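Local coordinates for galectin 2 (Gallus gallus, PDB 2YMZ), which probably binds carbohydrates, with beta-galactosides the expected ligands of its galectin family, at residues M17-H22 with F30-G35; L43-R48 with I54-L59; F73-Y76 with T80-I83; V85-D90 with D111-L116; V94-P97 with E101-F104. One frame throughout, in Å; residues are numbered along the deposited sequence. Where two conformers were deposited one is given.

Overall arrangement
The five contacts lie within one galectin-type beta-sandwich and follow one another along the chain, except that interaction 5 falls between the two segments of interaction 4. Interactions 2 and 5 are hairpins, one in each sheet, with centres about 11 Å apart; Ile-54 and Phe-45 of the first meet Leu-96 and Val-94 of the second across the core. Interaction 1 joins the sheets, its centre about 5 Å from that of the chain. Interactions 3 and 4 both use strand 80-88 but lie on opposite sides of that centre, their centres about 21 Å apart. Together the five close the apolar core between the sheets, leaving the His-44 face of interaction 2 to the probable sugar site.

Interaction 1: residues M17-H22 with F30-G35; sequences MKIKGH and FAINLG
Ile-19 and Ile-32 meet tip to tip across the interior. CD1 of Ile-19 reaches CG2 of Ile-32 at 3.8 Å and also touches CD1 of Ile-32 at 4.0 Å, so one methyl meets both branches of its partner. In each isoleucine CG2 is anti to the backbone N, while CG1 lies beside it and carries CD1 forward. The second tight pair meets differently: Met-17 and Leu-34 pass alongside each other, running in opposite senses. Met-17 leaves its strand with CG anti to the backbone N (chi1 -178°), then bends at the last torsion (chi3 -72°), which lays both SD and CE against one methyl. CE is 3.7 Å from CD2 of Leu-34, and SD is 3.9 Å from that same CD2. All four residues are buried, and no hydrogen bond crosses the gap; the backbones stay well apart, with the CA atoms of Ile-19 and Ile-32 separated by 9.1 Å. Further apolar groups close round the pairs: Phe-122 and Ile-118 touch Ile-19, and Ile-113 and Leu-116 touch Leu-34. The other side of strand 17-22 is looser and wetter. Lys-18 and Lys-20, alternating with Met-17 and Ile-19, are partly exposed and make no contact with 30-35. Such face-to-face packing of alternate residues from two sheets, each of antiparallel strands, is the core of the galectin beta-sandwich.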
# COMPACT_ATOMS: atom_id res chain seq x y z
N MET A 17 5.25 0.88 11.65
CA MET A 17 4.34 0.65 10.52
C MET A 17 3.06 0.05 11.10
O MET A 17 3.11 -0.82 12.01
CB MET A 17 5.00 -0.35 9.60
CG MET A 17 4.22 -0.67 8.35
SD MET A 17 5.24 -1.85 7.36
CE MET A 17 6.57 -0.80 6.74
N LYS A 18 1.91 0.59 10.66
CA LYS A 18 0.60 0.18 11.18
C LYS A 18 -0.13 -0.40 9.99
O LYS A 18 -0.29 0.26 8.94
CB LYS A 18 -0.12 1.41 11.80
CG LYS A 18 0.69 1.88 13.02
CD LYS A 18 0.21 3.24 13.57
CE LYS A 18 1.37 3.97 14.29
NZ LYS A 18 0.96 5.34 14.70
N ILE A 19 -0.52 -1.69 10.10
CA ILE A 19 -1.17 -2.37 9.01
C ILE A 19 -2.51 -2.85 9.55
O ILE A 19 -2.52 -3.67 10.47
CB ILE A 19 -0.32 -3.58 8.57
CG1 ILE A 19 0.95 -3.07 7.87
CG2 ILE A 19 -1.09 -4.46 7.55
CD1 ILE A 19 2.06 -4.11 7.70
N LYS A 20 -3.60 -2.43 8.97
CA LYS A 20 -4.90 -2.96 9.38
C LYS A 20 -5.50 -3.59 8.23
O LYS A 20 -5.36 -3.12 7.09
CB LYS A 20 -5.94 -1.88 9.78
CG LYS A 20 -5.62 -1.07 10.98
CD LYS A 20 -6.84 -0.13 11.19
CE LYS A 20 -7.89 -0.79 12.05
NZ LYS A 20 -8.84 0.28 12.59
N GLY A 21 -6.24 -4.68 8.45
CA GLY A 21 -6.87 -5.27 7.30
C GLY A 21 -7.77 -6.41 7.67
O GLY A 21 -7.92 -6.72 8.89
N HIS A 22 -8.45 -6.92 6.66
CA HIS A 22 -9.45 -7.99 6.84
C HIS A 22 -8.86 -9.40 6.55
O HIS A 22 -8.36 -9.65 5.46
CB HIS A 22 -10.60 -7.70 5.89
CG HIS A 22 -11.71 -8.70 6.05
ND1 HIS A 22 -12.61 -8.67 7.09
CD2 HIS A 22 -12.01 -9.80 5.32
CE1 HIS A 22 -13.43 -9.71 6.99
NE2 HIS A 22 -13.09 -10.41 5.93
N PHE A 30 -1.58 -15.70 6.30
CA PHE A 30 -1.28 -14.51 5.51
C PHE A 30 0.17 -14.16 5.93
O PHE A 30 0.69 -14.70 6.90
CB PHE A 30 -2.28 -13.36 5.77
CG PHE A 30 -2.27 -12.82 7.19
CD1 PHE A 30 -1.45 -11.72 7.55
CD2 PHE A 30 -3.18 -13.34 8.12
CE1 PHE A 30 -1.56 -11.18 8.83
CE2 PHE A 30 -3.23 -12.85 9.39
CZ PHE A 30 -2.41 -11.76 9.76
N ALA A 31 0.84 -13.28 5.16
CA ALA A 31 2.19 -12.96 5.56
C ALA A 31 2.45 -11.46 5.25
O ALA A 31 1.94 -10.91 4.28
CB ALA A 31 3.21 -13.78 4.79
N ILE A 32 3.22 -10.87 6.12
CA ILE A 32 3.66 -9.46 5.94
C ILE A 32 5.19 -9.70 5.81
O ILE A 32 5.86 -10.26 6.73
CB ILE A 32 3.38 -8.68 7.22
CG1 ILE A 32 1.87 -8.43 7.36
CG2 ILE A 32 4.08 -7.31 7.20
CD1 ILE A 32 1.42 -7.94 8.72
N ASN A 33 5.74 -9.26 4.66
CA ASN A 33 7.17 -9.47 4.33
C ASN A 33 7.88 -8.09 4.16
O ASN A 33 7.44 -7.30 3.39
CB ASN A 33 7.24 -10.20 3.03
CG ASN A 33 6.71 -11.66 3.17
OD1 ASN A 33 7.10 -12.31 4.10
ND2 ASN A 33 5.90 -12.11 2.28
N LEU A 34 8.96 -7.91 4.88
CA LEU A 34 9.68 -6.60 4.92
C LEU A 34 11.14 -6.91 4.59
O LEU A 34 11.75 -7.82 5.15
CB LEU A 34 9.57 -6.00 6.28
CG LEU A 34 8.15 -5.40 6.47
CD1 LEU A 34 7.85 -5.34 7.97
CD2 LEU A 34 8.05 -4.00 5.78
N GLY A 35 11.68 -6.20 3.59
CA GLY A 35 13.11 -6.43 3.34
C GLY A 35 13.63 -5.48 2.31
O GLY A 35 13.24 -4.35 2.26

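Interaction 2: residues L43-R48 with I54-L59; sequences LHFNPR and IVCNSL
Phe-45 and Cys-56 face each other as a non-hydrogen-bonded pair of the antiparallel hairpin, and the phenylalanine can be followed outward from there. Its CB sets the direction: with CG anti to the backbone N (chi1 173°), the ring swings toward strand 54-59. CD1 then meets two groups, SG of Cys-56 at 3.8 Å, a sulfur-aromatic contact oblique to the ring, and CG2 of Ile-54 at 3.9 Å. One atom further, CE1 comes closest to that methyl, 3.5 Å from CG2 of Ile-54, and at the tip CZ is still 4.0 Å from it. CD1, CE1 and CZ of Phe-45 thus run from the sulfur along the isoleucine methyl, while CD1 of Leu-43, two residues back along the strand, touches the same sulfur. Between the strands, the backbones are joined by two reciprocal pairs of hydrogen bonds, His-44 with Asn-57 and Asn-46 with Val-55. Asn-46 N gives to Val-55 O at 2.8 Å, and Val-55 N returns the bond to Asn-46 O at 3.0 Å. His-44 O, besides accepting from Asn-57 N, receives a CH...O contact from CA of Cys-56. On the sheet face of His-44, Asn-46, Val-55 and Asn-57, His-44 ND1 is hydrogen-bonded to Asn-33 OD1, which should limit the ring's rotation, and Asn-46 ND2 gives to Phe-30 O. The ring of Trp-64 also meets that of His-44. A His-Phe-Asn-Pro-Arg strand with a neighbouring Asn and Trp is the signature of the galectin carbohydrate-binding face, consistent with a galactoside site here.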
# COMPACT_ATOMS: atom_id res chain seq x y z
N LEU A 43 12.08 -9.71 7.60
CA LEU A 43 11.01 -10.18 8.49
C LEU A 43 9.94 -10.78 7.57
O LEU A 43 9.34 -10.07 6.72
CB LEU A 43 10.44 -9.07 9.38
CG LEU A 43 9.20 -9.47 10.27
CD1 LEU A 43 9.48 -10.71 11.12
CD2 LEU A 43 8.66 -8.32 11.13
N HIS A 44 9.66 -12.07 7.74
CA HIS A 44 8.47 -12.65 7.15
C HIS A 44 7.62 -13.06 8.35
O HIS A 44 8.06 -13.90 9.15
CB HIS A 44 8.94 -13.87 6.30
CG HIS A 44 7.89 -14.94 5.96
ND1 HIS A 44 7.01 -14.82 4.91
CD2 HIS A 44 7.69 -16.18 6.49
CE1 HIS A 44 6.28 -15.93 4.82
NE2 HIS A 44 6.72 -16.79 5.74
N PHE A 45 6.50 -12.39 8.55
CA PHE A 45 5.64 -12.56 9.73
C PHE A 45 4.44 -13.28 9.17
O PHE A 45 3.67 -12.73 8.34
CB PHE A 45 5.22 -11.15 10.19
CG PHE A 45 4.19 -11.14 11.28
CD1 PHE A 45 4.58 -11.33 12.59
CD2 PHE A 45 2.83 -10.92 10.95
CE1 PHE A 45 3.61 -11.34 13.61
CE2 PHE A 45 1.86 -10.90 11.97
CZ PHE A 45 2.27 -11.15 13.26
N ASN A 46 4.23 -14.53 9.61
CA ASN A 46 3.28 -15.34 8.90
C ASN A 46 2.37 -16.13 9.89
O ASN A 46 2.74 -17.21 10.37
CB ASN A 46 4.13 -16.38 8.11
CG ASN A 46 3.30 -17.46 7.39
OD1 ASN A 46 3.86 -18.56 7.18
ND2 ASN A 46 2.12 -17.19 6.91
N PRO A 47 1.23 -15.53 10.27
CA PRO A 47 0.30 -16.30 11.10
C PRO A 47 -0.30 -17.44 10.30
O PRO A 47 -0.73 -17.26 9.18
CB PRO A 47 -0.81 -15.27 11.34
CG PRO A 47 -0.14 -13.90 11.33
CD PRO A 47 0.87 -14.10 10.17
N ARG A 48 -0.29 -18.62 10.90
CA ARG A 48 -0.78 -19.83 10.21
C ARG A 48 -1.93 -20.42 11.06
O ARG A 48 -1.73 -20.81 12.22
CB ARG A 48 0.37 -20.81 10.15
CG ARG A 48 1.30 -20.33 8.98
CD ARG A 48 2.18 -21.40 8.37
NE ARG A 48 1.48 -22.64 8.16
CZ ARG A 48 1.02 -23.13 6.99
NH1 ARG A 48 1.18 -22.45 5.86
NH2 ARG A 48 0.36 -24.34 7.00
N ILE A 54 2.31 -18.28 15.09
CA ILE A 54 2.84 -17.23 14.24
C ILE A 54 4.27 -17.65 13.94
O ILE A 54 5.09 -17.85 14.86
CB ILE A 54 2.88 -15.89 15.02
CG1 ILE A 54 1.42 -15.51 15.40
CG2 ILE A 54 3.60 -14.78 14.18
CD1 ILE A 54 1.31 -14.37 16.39
N VAL A 55 4.59 -17.76 12.67
CA VAL A 55 5.95 -18.12 12.29
C VAL A 55 6.61 -16.86 11.76
O VAL A 55 6.00 -16.18 10.92
CB VAL A 55 5.95 -19.09 11.14
CG1 VAL A 55 7.37 -19.62 10.79
CG2 VAL A 55 5.16 -20.33 11.62
N CYS A 56 7.80 -16.58 12.27
CA CYS A 56 8.64 -15.51 11.70
C CYS A 56 9.89 -16.16 11.12
O CYS A 56 10.46 -17.12 11.71
CB CYS A 56 9.03 -14.51 12.78
SG CYS A 56 7.60 -13.54 13.36
N ASN A 57 10.35 -15.57 10.04
CA ASN A 57 11.63 -16.06 9.44
C ASN A 57 12.29 -14.91 8.63
O ASN A 57 11.68 -13.84 8.43
CB ASN A 57 11.41 -17.25 8.47
CG ASN A 57 12.65 -18.18 8.37
OD1 ASN A 57 13.73 -17.86 8.81
ND2 ASN A 57 12.47 -19.36 7.79
N SER A 58 13.51 -15.16 8.16
CA SER A 58 14.16 -14.21 7.20
C SER A 58 14.51 -15.01 5.96
O SER A 58 14.54 -16.24 6.00
CB SER A 58 15.44 -13.65 7.85
OG SER A 58 16.27 -14.72 8.32
N LEU A 59 14.72 -14.33 4.82
CA LEU A 59 14.90 -14.92 3.51
C LEU A 59 16.18 -14.23 3.01
O LEU A 59 16.23 -12.99 3.06
CB LEU A 59 13.72 -14.59 2.56
CG LEU A 59 13.77 -15.06 1.09
CD1 LEU A 59 13.79 -16.61 1.14
CD2 LEU A 59 12.58 -14.64 0.28

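Interaction 3: residues F73-Y76 with T80-I83; sequences FNFY and TVKI
Phe-75 brings its ring against Val-81 and Ile-83, packing an irregular stretch of chain onto a sheet strand at one end of the galectin beta-sandwich. CE1 is the ring carbon nearest both partners. CE1 of Phe-75 lies 4.0 Å from CD1 of Ile-83, whose side chain crosses the phenylalanine at about a right angle, and 4.3 Å from CG2 of Val-81, which sits at the ring edge near its plane. CD1 of Ile-83 approaches the ring obliquely instead. No hydrogen bond joins the segments, so the contact is purely apolar and rather light. CG of Phe-75 stands beside the backbone N (chi1 -79°), turning the ring from its own loop toward the strand. In the next shell, Pro-47 and Ile-54 of the other sheet approach CE2, and Leu-96, just past strand 91-95 of the same sheet as 80-83, approaches CZ. Val-81 and Ile-83 are in turn set by their strand, which bonds through the backbone to Gly-21 and Ile-19, and CD1 of Ile-83 also packs on the ring of Phe-30. The loop has its own ties: ND2 of Asn-74 is hydrogen-bonded to Asp-98 OD2, and the carbonyl of Tyr-76 accepts from Ser-79 OG. Two residues earlier in the loop, Phe-73 offers one ring face to Phe-75, whose CD2 stands 4.1 Å above that ring plane, offset toward the rim.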
# COMPACT_ATOMS: atom_id res chain seq x y z
N PHE A 73 -1.58 -17.08 19.76
CA PHE A 73 -2.24 -16.92 18.45
C PHE A 73 -3.70 -16.58 18.70
O PHE A 73 -4.54 -17.46 18.99
CB PHE A 73 -2.27 -18.26 17.69
CG PHE A 73 -2.70 -18.12 16.28
CD1 PHE A 73 -4.04 -18.19 15.91
CD2 PHE A 73 -1.75 -17.89 15.29
CE1 PHE A 73 -4.46 -18.06 14.59
CE2 PHE A 73 -2.17 -17.77 13.96
CZ PHE A 73 -3.52 -17.85 13.59
N ASN A 74 -3.99 -15.34 18.59
CA ASN A 74 -5.35 -14.83 18.79
C ASN A 74 -5.71 -14.07 17.53
O ASN A 74 -5.89 -12.83 17.55
CB ASN A 74 -5.42 -13.84 19.96
CG ASN A 74 -5.67 -14.53 21.30
OD1 ASN A 74 -6.32 -15.56 21.36
ND2 ASN A 74 -5.07 -14.01 22.35
N PHE A 75 -5.79 -14.81 16.44
CA PHE A 75 -6.23 -14.21 15.20
C PHE A 75 -7.43 -14.97 14.88
O PHE A 75 -7.52 -16.18 15.17
CB PHE A 75 -5.20 -14.35 14.07
CG PHE A 75 -4.02 -13.36 14.13
CD1 PHE A 75 -4.24 -12.01 13.83
CD2 PHE A 75 -2.75 -13.78 14.47
CE1 PHE A 75 -3.16 -11.08 13.84
CE2 PHE A 75 -1.66 -12.86 14.51
CZ PHE A 75 -1.87 -11.53 14.16
N TYR A 76 -8.34 -14.33 14.21
CA TYR A 76 -9.61 -14.96 13.86
C TYR A 76 -9.95 -14.79 12.43
O TYR A 76 -9.91 -13.66 11.89
CB TYR A 76 -10.74 -14.32 14.73
CG TYR A 76 -10.37 -14.48 16.17
CD1 TYR A 76 -10.72 -15.62 16.87
CD2 TYR A 76 -9.58 -13.54 16.82
CE1 TYR A 76 -10.35 -15.80 18.17
CE2 TYR A 76 -9.17 -13.72 18.10
CZ TYR A 76 -9.56 -14.83 18.78
OH TYR A 76 -9.13 -14.98 20.06
N THR A 80 -11.33 -8.02 11.26
CA THR A 80 -10.43 -6.90 10.85
C THR A 80 -9.47 -6.72 11.98
O THR A 80 -9.90 -6.80 13.14
CB THR A 80 -11.23 -5.60 10.69
OG1 THR A 80 -12.01 -5.73 9.52
CG2 THR A 80 -10.31 -4.33 10.51
N VAL A 81 -8.16 -6.65 11.69
CA VAL A 81 -7.15 -6.62 12.75
C VAL A 81 -6.13 -5.55 12.46
O VAL A 81 -5.91 -5.21 11.29
CB VAL A 81 -6.34 -7.92 12.92
CG1 VAL A 81 -7.25 -8.99 13.46
CG2 VAL A 81 -5.63 -8.39 11.65
N LYS A 82 -5.53 -5.02 13.53
CA LYS A 82 -4.48 -4.05 13.41
C LYS A 82 -3.18 -4.66 13.88
O LYS A 82 -3.14 -5.21 14.98
CB LYS A 82 -4.77 -2.82 14.26
CG LYS A 82 -3.58 -1.85 14.17
CD LYS A 82 -3.95 -0.47 14.72
CE LYS A 82 -4.05 -0.52 16.23
NZ LYS A 82 -4.49 0.83 16.69
N ILE A 83 -2.13 -4.62 13.06
CA ILE A 83 -0.79 -5.17 13.40
C ILE A 83 0.21 -3.95 13.40
O ILE A 83 0.23 -3.21 12.46
CB ILE A 83 -0.40 -6.21 12.35
CG1 ILE A 83 -1.36 -7.43 12.50
CG2 ILE A 83 0.99 -6.73 12.60
CD1 ILE A 83 -1.49 -8.41 11.34

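Interaction 4: residues V85-D90 with D111-L116; sequences VEFLGD and DKISYL
Phe-87 and Ile-113 bridge the two sheets of the galectin beta-sandwich near one end, where strand 80-88 runs out into a turn. The apolar part of the contact is small and close. CE2 of Phe-87 is 3.6 Å from CG1 of Ile-113, and CD2 of the same ring is 4.0 Å from that carbon, the two side chains crossing at a slant. The ring gets there because CG is anti to the backbone N (chi1 -174°), which sends it from its strand toward 111-116. The touching branch of Ile-113 is the longer one, CG1, standing beside its own backbone N. A second group of contacts sets ring carbons against the peptide backbone. Asp-111 O lies 3.8 Å from CE2 of Phe-87, reaching the ring obliquely, whereas the amide N of Lys-112 lies at the edge, near the ring plane, 4.2 Å from CE2. The carbonyl O of Gly-89 also sits at the edge of the ring and in its plane; that oxygen accepts a hydrogen bond from Asn-106 ND2. Phe-92 meets the Phe-87 ring from within the same sheet. As to backbone bonds, none links the two segments directly, but beyond Ile-113 the strand carries a classic beta bulge, with Ser-114 and Tyr-115 both facing Gly-35, whose N is probably hydrogen-bonded to Tyr-115 O.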
# COMPACT_ATOMS: atom_id res chain seq x y z
N VAL A 85 4.24 -2.89 13.46
CA VAL A 85 5.62 -3.39 13.38
C VAL A 85 6.52 -2.22 13.74
O VAL A 85 6.31 -1.10 13.23
CB VAL A 85 5.99 -3.81 11.97
CG1 VAL A 85 7.36 -4.53 12.02
CG2 VAL A 85 4.92 -4.81 11.40
N GLU A 86 7.55 -2.49 14.56
CA GLU A 86 8.55 -1.45 14.85
C GLU A 86 9.93 -1.95 14.53
O GLU A 86 10.22 -3.15 14.79
CB GLU A 86 8.45 -1.13 16.28
CG GLU A 86 7.31 -0.17 16.43
CD GLU A 86 6.78 -0.16 17.80
OE1 GLU A 86 7.31 -0.94 18.61
OE2 GLU A 86 5.83 0.65 18.04
N PHE A 87 10.71 -1.06 13.91
CA PHE A 87 12.05 -1.37 13.46
C PHE A 87 12.95 -0.87 14.61
O PHE A 87 13.13 0.37 14.79
CB PHE A 87 12.30 -0.64 12.13
CG PHE A 87 13.61 -0.98 11.45
CD1 PHE A 87 14.66 -1.59 12.15
CD2 PHE A 87 13.81 -0.58 10.15
CE1 PHE A 87 15.86 -1.87 11.54
CE2 PHE A 87 15.02 -0.88 9.49
CZ PHE A 87 16.04 -1.50 10.21
N LEU A 88 13.39 -1.79 15.46
CA LEU A 88 14.09 -1.36 16.66
C LEU A 88 15.59 -1.76 16.62
O LEU A 88 16.04 -2.55 17.44
CB LEU A 88 13.37 -1.85 17.92
CG LEU A 88 11.95 -1.33 18.10
CD1 LEU A 88 11.39 -1.90 19.36
CD2 LEU A 88 11.88 0.18 18.17
N GLY A 89 16.31 -1.26 15.62
CA GLY A 89 17.74 -1.49 15.56
C GLY A 89 18.03 -2.94 15.29
O GLY A 89 17.92 -3.37 14.15
N ASP A 90 18.38 -3.68 16.35
CA ASP A 90 18.81 -5.08 16.24
C ASP A 90 17.63 -6.07 16.22
O ASP A 90 17.83 -7.28 16.15
CB ASP A 90 19.79 -5.46 17.38
CG ASP A 90 19.10 -5.63 18.71
OD1 ASP A 90 18.09 -4.94 18.96
OD2 ASP A 90 19.56 -6.45 19.53
N ASP A 111 19.87 -1.79 7.72
CA ASP A 111 19.67 -0.50 8.36
C ASP A 111 18.49 0.24 7.76
O ASP A 111 18.00 1.22 8.34
CB ASP A 111 20.97 0.36 8.33
CG ASP A 111 21.45 0.73 6.91
OD1 ASP A 111 21.04 0.12 5.89
OD2 ASP A 111 22.29 1.65 6.83
N LYS A 112 18.02 -0.24 6.61
CA LYS A 112 16.91 0.39 5.93
C LYS A 112 16.09 -0.75 5.30
O LYS A 112 16.65 -1.65 4.69
CB LYS A 112 17.47 1.33 4.85
CG LYS A 112 16.46 1.95 3.90
CD LYS A 112 17.25 2.47 2.69
CE LYS A 112 16.31 2.81 1.55
NZ LYS A 112 16.87 3.81 0.60
N ILE A 113 14.79 -0.64 5.40
CA ILE A 113 13.88 -1.57 4.74
C ILE A 113 13.27 -0.79 3.57
O ILE A 113 12.70 0.30 3.75
CB ILE A 113 12.77 -2.05 5.73
CG1 ILE A 113 13.38 -2.85 6.93
CG2 ILE A 113 11.62 -2.76 4.98
CD1 ILE A 113 14.02 -4.13 6.51
N SER A 114 13.42 -1.31 2.38
CA SER A 114 12.84 -0.60 1.25
C SER A 114 11.65 -1.29 0.60
O SER A 114 10.96 -0.70 -0.23
CB SER A 114 13.93 -0.30 0.22
OG SER A 114 14.37 -1.51 -0.33
N TYR A 115 11.39 -2.55 0.97
CA TYR A 115 10.40 -3.26 0.26
C TYR A 115 9.41 -3.93 1.27
O TYR A 115 9.83 -4.45 2.30
CB TYR A 115 11.12 -4.39 -0.49
CG TYR A 115 10.21 -5.37 -1.15
CD1 TYR A 115 9.63 -5.09 -2.37
CD2 TYR A 115 9.96 -6.61 -0.54
CE1 TYR A 115 8.76 -5.97 -2.95
CE2 TYR A 115 9.08 -7.53 -1.11
CZ TYR A 115 8.50 -7.21 -2.30
OH TYR A 115 7.71 -8.16 -2.94
N LEU A 116 8.10 -3.90 0.90
CA LEU A 116 7.07 -4.59 1.69
C LEU A 116 6.15 -5.37 0.73
O LEU A 116 5.75 -4.87 -0.31
CB LEU A 116 6.20 -3.51 2.37
CG LEU A 116 4.83 -3.84 3.01
CD1 LEU A 116 4.92 -4.86 4.15
CD2 LEU A 116 4.18 -2.53 3.52

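Interaction 5: residues V94-P97 with E101-F104; sequences VKLP and EVEF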
# COMPACT_ATOMS: atom_id res chain seq x y z
N VAL A 94 6.68 -6.91 16.71
CA VAL A 94 5.34 -6.87 16.13
C VAL A 94 4.34 -6.85 17.28
O VAL A 94 4.24 -7.82 18.09
CB VAL A 94 5.08 -8.05 15.17
CG1 VAL A 94 3.70 -7.83 14.47
CG2 VAL A 94 6.18 -8.15 14.09
N LYS A 95 3.54 -5.79 17.37
CA LYS A 95 2.53 -5.76 18.46
C LYS A 95 1.18 -6.21 17.94
O LYS A 95 0.68 -5.75 16.90
CB LYS A 95 2.33 -4.34 18.99
CG LYS A 95 3.59 -3.72 19.52
CD LYS A 95 3.19 -2.38 20.14
CE LYS A 95 4.44 -1.53 20.30
NZ LYS A 95 4.01 -0.13 20.65
N LEU A 96 0.60 -7.16 18.66
CA LEU A 96 -0.66 -7.76 18.21
C LEU A 96 -1.82 -7.09 18.94
O LEU A 96 -1.64 -6.46 20.00
CB LEU A 96 -0.64 -9.26 18.46
CG LEU A 96 0.56 -10.13 18.04
CD1 LEU A 96 0.45 -11.62 18.40
CD2 LEU A 96 0.81 -9.95 16.56
N PRO A 97 -3.04 -7.29 18.43
CA PRO A 97 -4.25 -6.63 19.04
C PRO A 97 -4.41 -6.90 20.53
O PRO A 97 -4.73 -5.97 21.30
CB PRO A 97 -5.38 -7.28 18.27
CG PRO A 97 -4.77 -7.54 16.89
CD PRO A 97 -3.35 -8.00 17.18
N GLU A 101 3.53 -9.14 22.20
CA GLU A 101 4.59 -8.68 21.30
C GLU A 101 5.39 -9.86 20.80
O GLU A 101 5.79 -10.75 21.58
CB GLU A 101 5.52 -7.70 22.05
CG GLU A 101 4.77 -6.43 22.42
CD GLU A 101 5.62 -5.48 23.22
OE1 GLU A 101 6.57 -5.96 23.86
OE2 GLU A 101 5.33 -4.27 23.20
N VAL A 102 5.53 -9.94 19.49
CA VAL A 102 6.42 -10.90 18.90
C VAL A 102 7.70 -10.19 18.56
O VAL A 102 7.70 -9.16 17.86
CB VAL A 102 5.80 -11.52 17.64
CG1 VAL A 102 6.77 -12.53 16.99
CG2 VAL A 102 4.48 -12.16 18.00
N GLU A 103 8.81 -10.71 19.09
CA GLU A 103 10.10 -10.14 18.81
C GLU A 103 10.89 -11.02 17.81
O GLU A 103 10.87 -12.25 17.88
CB GLU A 103 10.81 -9.99 20.15
CG GLU A 103 12.13 -9.27 20.15
CD GLU A 103 12.65 -9.07 21.58
OE1 GLU A 103 12.12 -8.18 22.31
OE2 GLU A 103 13.59 -9.82 21.97
N PHE A 104 11.54 -10.44 16.85
CA PHE A 104 12.35 -11.19 15.87
C PHE A 104 13.66 -10.46 15.57
O PHE A 104 13.65 -9.25 15.24
CB PHE A 104 11.60 -11.33 14.51
CG PHE A 104 12.24 -12.29 13.56
CD1 PHE A 104 12.28 -13.68 13.87
CD2 PHE A 104 12.79 -11.87 12.35
CE1 PHE A 104 12.85 -14.60 12.98
CE2 PHE A 104 13.41 -12.77 11.47
CZ PHE A 104 13.44 -14.15 11.79
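The carboxylate of Glu-101 is the flat side-chain group of this contact, and Lys-95 meets it at one oxygen. The two side chains run alongside each other in the same direction, with OE2 of Glu-101 4.1 Å from CE of Lys-95 and equally far from its CG. Lower down, CG of Glu-101 and CG of Lys-95 also come within van der Waals range. The charged ends do not touch: NZ of Lys-95 is 5.0 Å from OE2 of Glu-101, near enough for a mild attraction at most, and the ammonium has a long, weak ion pair with Glu-86 OE2. Flat backbone groups meet more firmly. Val-94 N donates to Val-102 O at 2.7 Å, lying in that carbonyl's plane, and Val-102 N gives back to Val-94 O at 2.8 Å, tilted slightly from the plane. CA of Glu-101 adds a CH...O contact to the same Val-94 O. This is a beta hairpin at the rim of the five-stranded sheet, with strand 101-105 outermost within the chain. Lys-95 and Glu-101 occupy its more open face; Val-94 and Val-102 turn to the other, where Phe-45 packs on Val-94 and Cys-56 on Val-102. CB of Val-94 and CB of Val-102 stand 4.3 Å apart. Leu-96, just past the strand, slants across to bring CD1 to 4.1 Å from CG2 of Val-102.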